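Local coordinates for BAR/IMD domain-containing adapter protein 2-like 2 (Mus musculus, PDB 3OK8) that binds phosphoinositides through its IMD (I-BAR) domain and induces planar or gently curved membrane structures, at residues Arg12-Ile17 against Glu173-Ala178; Ile126-Arg131 against Ala165-Phe170; Ser140-Met145 against Glu155-Val160. All blocks are in the same frame, centred on the assembly; numbering follows the deposited sequence.

Contact 1. Residues Arg12-Ile17 against Glu173-Ala178; sequences RSTMAI and ESKRAA
Lys-175 crosses Thr-14 at a slant and ends at Ser-13, so one lysine touches two consecutive residues of helix 5-66. Its CB is 3.5 Å from Thr-14 OG1, and CG, held anti to the backbone N (chi1 -168°), still passes near that oxygen. From CG onward the chain is extended, which carries CE to 3.5 Å from Ser-13 CB, a tight approach for two carbons. At the tip NZ stands 3.1 Å from Ser-13 OG, but the angle is too poor for a hydrogen bond; the ammonium instead finds a cation-pi partner in Phe-10, one turn before Thr-14. The small serine suits this place because it admits the lysine tip so closely.

Thr-14 splits its two branches. OG1, beside its own backbone N, gives its hydrogen bond to Phe-10 O within the same helix, and CG2 turns to Ala-178 CB at 3.9 Å. Ile-17 meets the same alanine, its CG2 4.0 Å from Ala-178 CB and 3.4 Å from Ala-178 O. A methyl group is all that Ala-178 has to offer, which lets two branched side chains close on it. The local axes run parallel within 20° and come to 9.2 Å; Tyr-124 of helix 71-147 touches both Thr-14 and Ser-174 and adds the third helix.

The first and last helices of the bundle thus meet through methyl groups and lysine methylenes. Thr-14 and Ser-174 spend their hydroxyls on carbonyls of their own helices (for Ser-174, Phe-170 O), so the fit rests on shape, with the cation-pi reach of Lys-175 as the polar exception.

Contact 2. Residues Ile126-Arg131 against Ala165-Phe170; sequences IEYRHR and AQMQAF
Arg-131 lies over one face of the Phe-170 ring, its guanidinium tilted 22° from the ring plane and NE 3.7 Å from Phe-170 CG, displaced toward the rim. Below NE, Arg-131 CD makes a CH-pi contact at 4.1 Å from the ring centroid. Glu-127, one turn earlier on the same helix, fixes the rotation of this group: its OE1 takes both Arg-131 NE (2.9 Å) and NH2 (3.0 Å) side-on, in the guanidinium plane. An arginine suits the site because its long, flat end can cover an aromatic face while its N-H groups are used at the edge.

Tyr-128 crosses both Phe-170 and Met-167 at about right angles. Phe-170 CE1 comes to its edge, whereas Met-167 CE sits over its face, 3.8 Å from the centroid. The methionine reaches there because CG is anti to the backbone N (chi1 -168°) and the rest of the chain is extended. Tyr-11 and a weak hydrogen bond from Tyr-128 OH to Met-7 O tie this ring to helix 5-66.

With Tyr-128 and Met-167 buried, and Phe-170 and its arginine-glutamate pair toward the flank, the interface joins helices 71-147 and 153-217, locally antiparallel at 163°, in the three-helix bundle of the IMD.

Contact 3. Residues Ser140-Met145 against Glu155-Val160; sequences SELWRM and EMKESV
Met-156 inserts its side chain between Leu-142 and Met-145, and most of the contact is built round it. Its CG rests 3.8 Å from Leu-142 CB, while its CB is 3.6 Å from Met-145 SD. The two methionines cross at about a right angle, so the thioether of Met-145 lies across the root of Met-156, with Met-145 CE also 3.8 Å from Met-156 CG. The flexible, unbranched chain of methionine suits such a fit, because it can bend: Met-145 takes the crowded position between backbone N and carbonyl carbon (chi1 81°) and bends again at its thioether, which brings SD and CE onto Met-156. Trimmed to an alanine here, the residue would lose that thioether, and the CB and CG of Met-156 would probably be left with a gap on one side.

Leu-142 widens the apolar patch. Its CD1 reaches the backbone of Lys-157, 4.1 Å from Lys-157 CA, and its CB approaches Val-160 CG2 at 4.4 Å; the lysine can stand at this margin because its aliphatic root packs on the leucine while the ammonium points outward.

Farther out, Cys-138 touches both Met-156 and Val-160, and Met-139 also touches Val-160, continuing the apolar seam along helix 71-147. Glu-155 OE1 is hydrogen-bonded to Asn-152 ND2, just before helix 153-217. Trp-143, neighbour of Leu-142, is exposed and takes no part in this packing; it is essential for oligomer formation. The local axes run at 155° and approach to 9.3 Å, as expected of an antiparallel helical hairpin close to its turn, at one end of the IMD bundle.

How the contacts relate
All three contacts use helix 153-217, which pairs with helix 5-66 in contact 1 and with helix 71-147 in contacts 2 and 3. Along the chain they are nested: contact 3 closes the shortest loop, contact 2 encloses it, and contact 1 encloses both. In space they follow one another toward the hairpin end of the bundle, with centres about 13 Å apart for contacts 1 and 2, about 18 Å for contacts 2 and 3, and about 29 Å for contacts 1 and 3. Ser-174 OG, hydrogen-bonded to Phe-170 O, links contacts 1 and 2 within the shared helix. Together they hold one arm of the IMD domain as a three-helix bundle that narrows to a two-helix hairpin.

Contact 1. Residues Arg12-Ile17 against Glu173-Ala178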
loop_
_atom_site.group_PDB
_atom_site.type_symbol
_atom_site.label_atom_id
_atom_site.label_comp_id
_atom_site.label_asym_id
_atom_site.label_seq_id
_atom_site.Cartn_x
_atom_site.Cartn_y
_atom_site.Cartn_z
ATOM N N ARG A 12 -24.131 -17.010 37.054
ATOM C CA ARG A 12 -23.554 -15.690 36.804
ATOM C C ARG A 12 -22.389 -15.747 35.817
ATOM O O ARG A 12 -22.266 -14.889 34.949
ATOM C CB ARG A 12 -23.109 -15.032 38.115
ATOM C CG ARG A 12 -24.231 -14.324 38.868
ATOM C CD ARG A 12 -23.991 -14.265 40.381
ATOM N NE ARG A 12 -22.582 -14.406 40.745
ATOM C CZ ARG A 12 -22.117 -15.253 41.665
ATOM N NH1 ARG A 12 -22.951 -16.038 42.347
ATOM N NH2 ARG A 12 -20.814 -15.304 41.915
ATOM N N SER A 13 -21.543 -16.764 35.958
ATOM C CA SER A 13 -20.371 -16.931 35.107
ATOM C C SER A 13 -20.751 -17.226 33.665
ATOM O O SER A 13 -20.123 -16.730 32.734
ATOM C CB SER A 13 -19.476 -18.045 35.641
ATOM O OG SER A 13 -18.540 -17.531 36.571
ATOM N N THR A 14 -21.779 -18.047 33.487
ATOM C CA THR A 14 -22.285 -18.367 32.160
ATOM C C THR A 14 -22.930 -17.142 31.514
ATOM O O THR A 14 -22.874 -16.959 30.296
ATOM C CB THR A 14 -23.317 -19.502 32.221
ATOM O OG1 THR A 14 -22.739 -20.639 32.873
ATOM C CG2 THR A 14 -23.761 -19.891 30.823
ATOM N N MET A 15 -23.543 -16.308 32.345
ATOM C CA MET A 15 -24.228 -15.114 31.876
ATOM C C MET A 15 -23.237 -14.035 31.461
ATOM O O MET A 15 -23.469 -13.308 30.503
ATOM C CB MET A 15 -25.175 -14.597 32.957
ATOM C CG MET A 15 -26.496 -15.344 32.986
ATOM S SD MET A 15 -27.510 -14.899 31.562
ATOM C CE MET A 15 -28.160 -16.488 31.096
ATOM N N ALA A 16 -22.127 -13.953 32.185
ATOM C CA ALA A 16 -21.055 -13.023 31.870
ATOM C C ALA A 16 -20.470 -13.295 30.484
ATOM O O ALA A 16 -19.987 -12.385 29.816
ATOM C CB ALA A 16 -19.969 -13.116 32.919
ATOM N N ILE A 17 -20.513 -14.557 30.069
ATOM C CA ILE A 17 -19.957 -14.985 28.796
ATOM C C ILE A 17 -20.875 -14.672 27.621
ATOM O O ILE A 17 -20.432 -14.117 26.614
ATOM C CB ILE A 17 -19.647 -16.474 28.800
ATOM C CG1 ILE A 17 -18.468 -16.752 29.728
ATOM C CG2 ILE A 17 -19.367 -16.953 27.375
ATOM C CD1 ILE A 17 -18.171 -18.230 29.917
ATOM N N GLU A 173 -22.435 -28.124 32.189
ATOM C CA GLU A 173 -22.369 -28.311 30.748
ATOM C C GLU A 173 -22.609 -26.999 29.992
ATOM O O GLU A 173 -22.014 -26.759 28.938
ATOM C CB GLU A 173 -23.392 -29.367 30.323
ATOM C CG GLU A 173 -23.599 -29.487 28.821
ATOM C CD GLU A 173 -22.345 -29.948 28.083
ATOM O OE1 GLU A 173 -21.642 -30.837 28.618
ATOM O OE2 GLU A 173 -22.073 -29.426 26.967
ATOM N N SER A 174 -23.493 -26.165 30.528
ATOM C CA SER A 174 -23.830 -24.885 29.919
ATOM C C SER A 174 -22.649 -23.933 29.907
ATOM O O SER A 174 -22.404 -23.249 28.897
ATOM C CB SER A 174 -24.985 -24.232 30.666
ATOM O OG SER A 174 -26.196 -24.907 30.400
ATOM N N LYS A 175 -21.931 -23.885 31.032
ATOM C CA LYS A 175 -20.759 -23.022 31.162
ATOM C C LYS A 175 -19.667 -23.411 30.170
ATOM O O LYS A 175 -19.015 -22.550 29.585
ATOM C CB LYS A 175 -20.199 -23.029 32.591
ATOM C CG LYS A 175 -19.170 -21.921 32.836
ATOM C CD LYS A 175 -18.583 -21.989 34.229
ATOM C CE LYS A 175 -17.661 -20.810 34.512
ATOM N NZ LYS A 175 -17.601 -20.476 35.975
ATOM N N ARG A 176 -19.474 -24.712 29.992
ATOM C CA ARG A 176 -18.531 -25.222 29.006
ATOM C C ARG A 176 -18.996 -24.889 27.584
ATOM O O ARG A 176 -18.219 -24.401 26.766
ATOM C CB ARG A 176 -18.355 -26.728 29.186
ATOM C CG ARG A 176 -17.725 -27.433 28.013
ATOM C CD ARG A 176 -18.167 -28.898 27.949
ATOM N NE ARG A 176 -17.977 -29.458 26.612
ATOM C CZ ARG A 176 -18.702 -29.120 25.545
ATOM N NH1 ARG A 176 -18.456 -29.679 24.368
ATOM N NH2 ARG A 176 -19.672 -28.220 25.650
ATOM N N ALA A 177 -20.270 -25.130 27.294
ATOM C CA ALA A 177 -20.800 -24.830 25.969
ATOM C C ALA A 177 -20.756 -23.327 25.635
ATOM O O ALA A 177 -20.549 -22.944 24.480
ATOM C CB ALA A 177 -22.204 -25.379 25.824
ATOM N N ALA A 178 -20.937 -22.479 26.642
ATOM C CA ALA A 178 -20.888 -21.034 26.432
ATOM C C ALA A 178 -19.457 -20.545 26.219
ATOM O O ALA A 178 -19.214 -19.662 25.382
ATOM C CB ALA A 178 -21.534 -20.300 27.590
#

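Contact 2. Residues Ile126-Arg131 against Ala165-Phe170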
loop_
_atom_site.group_PDB
_atom_site.type_symbol
_atom_site.label_atom_id
_atom_site.label_comp_id
_atom_site.label_asym_id
_atom_site.label_seq_id
_atom_site.Cartn_x
_atom_site.Cartn_y
_atom_site.Cartn_z
ATOM N N ILE A 126 -33.926 -19.704 30.691
ATOM C CA ILE A 126 -35.240 -20.272 30.934
ATOM C C ILE A 126 -35.169 -21.681 31.514
ATOM O O ILE A 126 -35.984 -22.039 32.353
ATOM C CB ILE A 126 -36.103 -20.280 29.659
ATOM C CG1 ILE A 126 -37.571 -20.527 30.010
ATOM C CG2 ILE A 126 -35.606 -21.325 28.680
ATOM C CD1 ILE A 126 -38.500 -20.509 28.809
ATOM N N GLU A 127 -34.204 -22.484 31.080
ATOM C CA GLU A 127 -34.091 -23.833 31.619
ATOM C C GLU A 127 -33.561 -23.795 33.037
ATOM O O GLU A 127 -33.949 -24.612 33.864
ATOM C CB GLU A 127 -33.206 -24.740 30.762
ATOM C CG GLU A 127 -33.096 -26.145 31.347
ATOM C CD GLU A 127 -32.441 -27.168 30.427
ATOM O OE1 GLU A 127 -32.306 -28.330 30.864
ATOM O OE2 GLU A 127 -32.060 -26.828 29.282
ATOM N N TYR A 128 -32.677 -22.844 33.316
ATOM C CA TYR A 128 -32.131 -22.679 34.655
ATOM C C TYR A 128 -33.238 -22.301 35.639
ATOM O O TYR A 128 -33.346 -22.870 36.722
ATOM C CB TYR A 128 -31.032 -21.619 34.655
ATOM C CG TYR A 128 -30.375 -21.393 35.998
ATOM C CD1 TYR A 128 -30.952 -20.555 36.943
ATOM C CD2 TYR A 128 -29.170 -22.004 36.313
ATOM C CE1 TYR A 128 -30.355 -20.340 38.166
ATOM C CE2 TYR A 128 -28.564 -21.792 37.529
ATOM C CZ TYR A 128 -29.163 -20.960 38.451
ATOM O OH TYR A 128 -28.563 -20.744 39.662
ATOM N N ARG A 129 -34.065 -21.339 35.248
ATOM C CA ARG A 129 -35.185 -20.913 36.075
ATOM C C ARG A 129 -36.137 -22.070 36.435
ATOM O O ARG A 129 -36.598 -22.164 37.569
ATOM C CB ARG A 129 -35.943 -19.759 35.401
ATOM C CG ARG A 129 -35.671 -18.355 35.981
ATOM C CD ARG A 129 -34.387 -17.686 35.454
ATOM N NE ARG A 129 -33.318 -17.632 36.455
ATOM C CZ ARG A 129 -32.983 -16.544 37.148
ATOM N NH1 ARG A 129 -31.996 -16.601 38.039
ATOM N NH2 ARG A 129 -33.630 -15.401 36.954
ATOM N N HIS A 130 -36.424 -22.946 35.477
ATOM C CA HIS A 130 -37.348 -24.060 35.706
ATOM C C HIS A 130 -36.799 -25.090 36.688
ATOM O O HIS A 130 -37.457 -25.438 37.674
ATOM C CB HIS A 130 -37.698 -24.745 34.386
ATOM C CG HIS A 130 -38.627 -23.950 33.526
ATOM N ND1 HIS A 130 -38.828 -22.598 33.701
ATOM C CD2 HIS A 130 -39.387 -24.309 32.464
ATOM C CE1 HIS A 130 -39.685 -22.160 32.795
ATOM N NE2 HIS A 130 -40.037 -23.178 32.031
ATOM N N ARG A 131 -35.601 -25.588 36.391
ATOM C CA ARG A 131 -34.904 -26.534 37.246
ATOM C C ARG A 131 -34.791 -25.970 38.649
ATOM O O ARG A 131 -35.021 -26.674 39.642
ATOM C CB ARG A 131 -33.505 -26.812 36.692
ATOM C CG ARG A 131 -33.504 -27.566 35.383
ATOM C CD ARG A 131 -32.097 -27.902 34.915
ATOM N NE ARG A 131 -32.137 -28.734 33.717
ATOM C CZ ARG A 131 -32.144 -30.063 33.732
ATOM N NH1 ARG A 131 -32.099 -30.721 34.885
ATOM N NH2 ARG A 131 -32.193 -30.736 32.594
ATOM N N ALA A 165 -28.643 -33.236 41.212
ATOM C CA ALA A 165 -27.532 -33.786 40.443
ATOM C C ALA A 165 -27.650 -33.367 38.972
ATOM O O ALA A 165 -26.664 -32.959 38.357
ATOM C CB ALA A 165 -27.477 -35.307 40.580
ATOM N N GLN A 166 -28.863 -33.454 38.431
ATOM C CA GLN A 166 -29.157 -33.052 37.060
ATOM C C GLN A 166 -28.883 -31.569 36.817
ATOM O O GLN A 166 -28.397 -31.173 35.745
ATOM C CB GLN A 166 -30.615 -33.358 36.731
ATOM C CG GLN A 166 -30.958 -34.824 36.830
ATOM C CD GLN A 166 -32.429 -35.094 36.605
ATOM O OE1 GLN A 166 -33.235 -34.172 36.459
ATOM N NE2 GLN A 166 -32.787 -36.366 36.569
ATOM N N MET A 167 -29.205 -30.748 37.810
ATOM C CA MET A 167 -28.931 -29.324 37.714
ATOM C C MET A 167 -27.429 -29.034 37.756
ATOM O O MET A 167 -26.956 -28.119 37.088
ATOM C CB MET A 167 -29.671 -28.538 38.797
ATOM C CG MET A 167 -29.643 -27.030 38.568
ATOM S SD MET A 167 -30.916 -26.142 39.474
ATOM C CE MET A 167 -30.616 -24.442 38.972
ATOM N N GLN A 168 -26.681 -29.807 38.538
ATOM C CA GLN A 168 -25.229 -29.658 38.547
ATOM C C GLN A 168 -24.676 -29.977 37.162
ATOM O O GLN A 168 -23.824 -29.254 36.642
ATOM C CB GLN A 168 -24.577 -30.569 39.589
ATOM C CG GLN A 168 -24.669 -30.052 41.020
ATOM C CD GLN A 168 -23.967 -30.959 42.020
ATOM O OE1 GLN A 168 -24.100 -32.180 41.965
ATOM N NE2 GLN A 168 -23.214 -30.360 42.939
ATOM N N ALA A 169 -25.175 -31.062 36.574
ATOM C CA ALA A 169 -24.752 -31.502 35.252
ATOM C C ALA A 169 -25.024 -30.435 34.205
ATOM O O ALA A 169 -24.114 -30.027 33.491
ATOM C CB ALA A 169 -25.453 -32.787 34.873
ATOM N N PHE A 170 -26.284 -30.012 34.125
ATOM C CA PHE A 170 -26.755 -28.977 33.202
ATOM C C PHE A 170 -25.975 -27.666 33.325
ATOM O O PHE A 170 -25.434 -27.165 32.351
ATOM C CB PHE A 170 -28.257 -28.738 33.426
ATOM C CG PHE A 170 -28.742 -27.362 33.022
ATOM C CD1 PHE A 170 -28.715 -26.306 33.924
ATOM C CD2 PHE A 170 -29.266 -27.137 31.760
ATOM C CE1 PHE A 170 -29.173 -25.054 33.569
ATOM C CE2 PHE A 170 -29.725 -25.888 31.402
ATOM C CZ PHE A 170 -29.681 -24.843 32.308
#

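Contact 3. Residues Ser140-Met145 against Glu155-Val160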
loop_
_atom_site.group_PDB
_atom_site.type_symbol
_atom_site.label_atom_id
_atom_site.label_comp_id
_atom_site.label_asym_id
_atom_site.label_seq_id
_atom_site.Cartn_x
_atom_site.Cartn_y
_atom_site.Cartn_z
ATOM N N SER A 140 -39.086 -28.178 49.519
ATOM C CA SER A 140 -40.100 -27.801 50.499
ATOM C C SER A 140 -41.065 -28.941 50.778
ATOM O O SER A 140 -41.374 -29.224 51.932
ATOM C CB SER A 140 -40.858 -26.556 50.047
ATOM O OG SER A 140 -40.027 -25.415 50.155
ATOM N N GLU A 141 -41.541 -29.592 49.725
ATOM C CA GLU A 141 -42.320 -30.809 49.897
ATOM C C GLU A 141 -41.608 -31.750 50.862
ATOM O O GLU A 141 -42.186 -32.185 51.860
ATOM C CB GLU A 141 -42.552 -31.500 48.555
ATOM C CG GLU A 141 -43.998 -31.506 48.095
ATOM C CD GLU A 141 -44.888 -32.359 48.991
ATOM O OE1 GLU A 141 -45.208 -31.914 50.116
ATOM O OE2 GLU A 141 -45.272 -33.473 48.566
ATOM N N LEU A 142 -40.347 -32.050 50.560
ATOM C CA LEU A 142 -39.524 -32.884 51.430
ATOM C C LEU A 142 -39.352 -32.252 52.808
ATOM O O LEU A 142 -39.412 -32.937 53.825
ATOM C CB LEU A 142 -38.150 -33.121 50.805
ATOM C CG LEU A 142 -37.084 -33.609 51.787
ATOM C CD1 LEU A 142 -37.351 -35.051 52.200
ATOM C CD2 LEU A 142 -35.696 -33.469 51.199
ATOM N N TRP A 143 -39.132 -30.941 52.821
ATOM C CA TRP A 143 -38.912 -30.175 54.045
ATOM C C TRP A 143 -40.093 -30.246 55.023
ATOM O O TRP A 143 -39.906 -30.136 56.234
ATOM C CB TRP A 143 -38.628 -28.707 53.699
ATOM C CG TRP A 143 -37.162 -28.309 53.638
ATOM C CD1 TRP A 143 -36.249 -28.642 52.671
ATOM C CD2 TRP A 143 -36.464 -27.472 54.573
ATOM N NE1 TRP A 143 -35.028 -28.076 52.957
ATOM C CE2 TRP A 143 -35.134 -27.354 54.118
ATOM C CE3 TRP A 143 -36.835 -26.817 55.755
ATOM C CZ2 TRP A 143 -34.172 -26.608 54.809
ATOM C CZ3 TRP A 143 -35.878 -26.076 56.437
ATOM C CH2 TRP A 143 -34.563 -25.979 55.962
ATOM N N ARG A 144 -41.306 -30.423 54.507
ATOM C CA ARG A 144 -42.487 -30.381 55.365
ATOM C C ARG A 144 -43.154 -31.747 55.551
ATOM O O ARG A 144 -43.722 -32.024 56.609
ATOM C CB ARG A 144 -43.497 -29.352 54.859
ATOM C CG ARG A 144 -44.838 -29.934 54.470
ATOM C CD ARG A 144 -45.925 -28.924 54.754
ATOM N NE ARG A 144 -45.474 -27.922 55.719
ATOM C CZ ARG A 144 -46.285 -27.130 56.415
ATOM N NH1 ARG A 144 -47.597 -27.230 56.266
ATOM N NH2 ARG A 144 -45.784 -26.241 57.262
ATOM N N MET A 145 -43.093 -32.598 54.530
ATOM C CA MET A 145 -43.452 -33.998 54.717
ATOM C C MET A 145 -42.312 -34.612 55.513
ATOM O O MET A 145 -42.192 -35.832 55.640
ATOM C CB MET A 145 -43.642 -34.721 53.382
ATOM C CG MET A 145 -42.352 -35.168 52.709
ATOM S SD MET A 145 -42.597 -36.417 51.422
ATOM C CE MET A 145 -43.571 -35.514 50.225
ATOM N N GLU A 155 -38.744 -41.424 49.207
ATOM C CA GLU A 155 -38.872 -41.328 47.759
ATOM C C GLU A 155 -38.760 -39.863 47.348
ATOM O O GLU A 155 -38.413 -39.536 46.209
ATOM C CB GLU A 155 -40.212 -41.904 47.298
ATOM C CG GLU A 155 -40.427 -41.824 45.794
ATOM C CD GLU A 155 -41.832 -42.214 45.374
ATOM O OE1 GLU A 155 -42.495 -42.969 46.121
ATOM O OE2 GLU A 155 -42.268 -41.767 44.288
ATOM N N MET A 156 -39.061 -38.983 48.297
ATOM C CA MET A 156 -38.977 -37.551 48.065
ATOM C C MET A 156 -37.563 -37.037 48.302
ATOM O O MET A 156 -37.188 -36.001 47.765
ATOM C CB MET A 156 -39.966 -36.796 48.955
ATOM C CG MET A 156 -40.164 -35.340 48.545
ATOM S SD MET A 156 -40.811 -35.227 46.871
ATOM C CE MET A 156 -40.920 -33.460 46.645
ATOM N N LYS A 157 -36.782 -37.752 49.108
ATOM C CA LYS A 157 -35.404 -37.350 49.355
ATOM C C LYS A 157 -34.529 -37.691 48.160
ATOM O O LYS A 157 -33.566 -36.986 47.869
ATOM C CB LYS A 157 -34.831 -38.008 50.608
ATOM C CG LYS A 157 -33.645 -37.245 51.179
ATOM C CD LYS A 157 -32.812 -38.077 52.139
ATOM C CE LYS A 157 -31.751 -38.874 51.404
ATOM N NZ LYS A 157 -30.652 -39.315 52.308
ATOM N N GLU A 158 -34.862 -38.782 47.478
ATOM C CA GLU A 158 -34.131 -39.209 46.289
ATOM C C GLU A 158 -34.573 -38.442 45.043
ATOM O O GLU A 158 -33.779 -38.194 44.143
ATOM C CB GLU A 158 -34.280 -40.723 46.088
ATOM C CG GLU A 158 -34.480 -41.162 44.645
ATOM C CD GLU A 158 -35.945 -41.269 44.270
ATOM O OE1 GLU A 158 -36.253 -41.318 43.061
ATOM O OE2 GLU A 158 -36.792 -41.307 45.188
ATOM N N SER A 159 -35.850 -38.077 45.003
ATOM C CA SER A 159 -36.405 -37.284 43.909
ATOM C C SER A 159 -35.761 -35.892 43.898
ATOM O O SER A 159 -35.536 -35.291 42.838
ATOM C CB SER A 159 -37.929 -37.184 44.061
ATOM O OG SER A 159 -38.515 -36.351 43.076
ATOM N N VAL A 160 -35.454 -35.392 45.090
ATOM C CA VAL A 160 -34.792 -34.104 45.246
ATOM C C VAL A 160 -33.298 -34.214 44.950
ATOM O O VAL A 160 -32.723 -33.349 44.294
ATOM C CB VAL A 160 -34.998 -33.535 46.665
ATOM C CG1 VAL A 160 -33.933 -32.504 46.995
ATOM C CG2 VAL A 160 -36.385 -32.929 46.790
#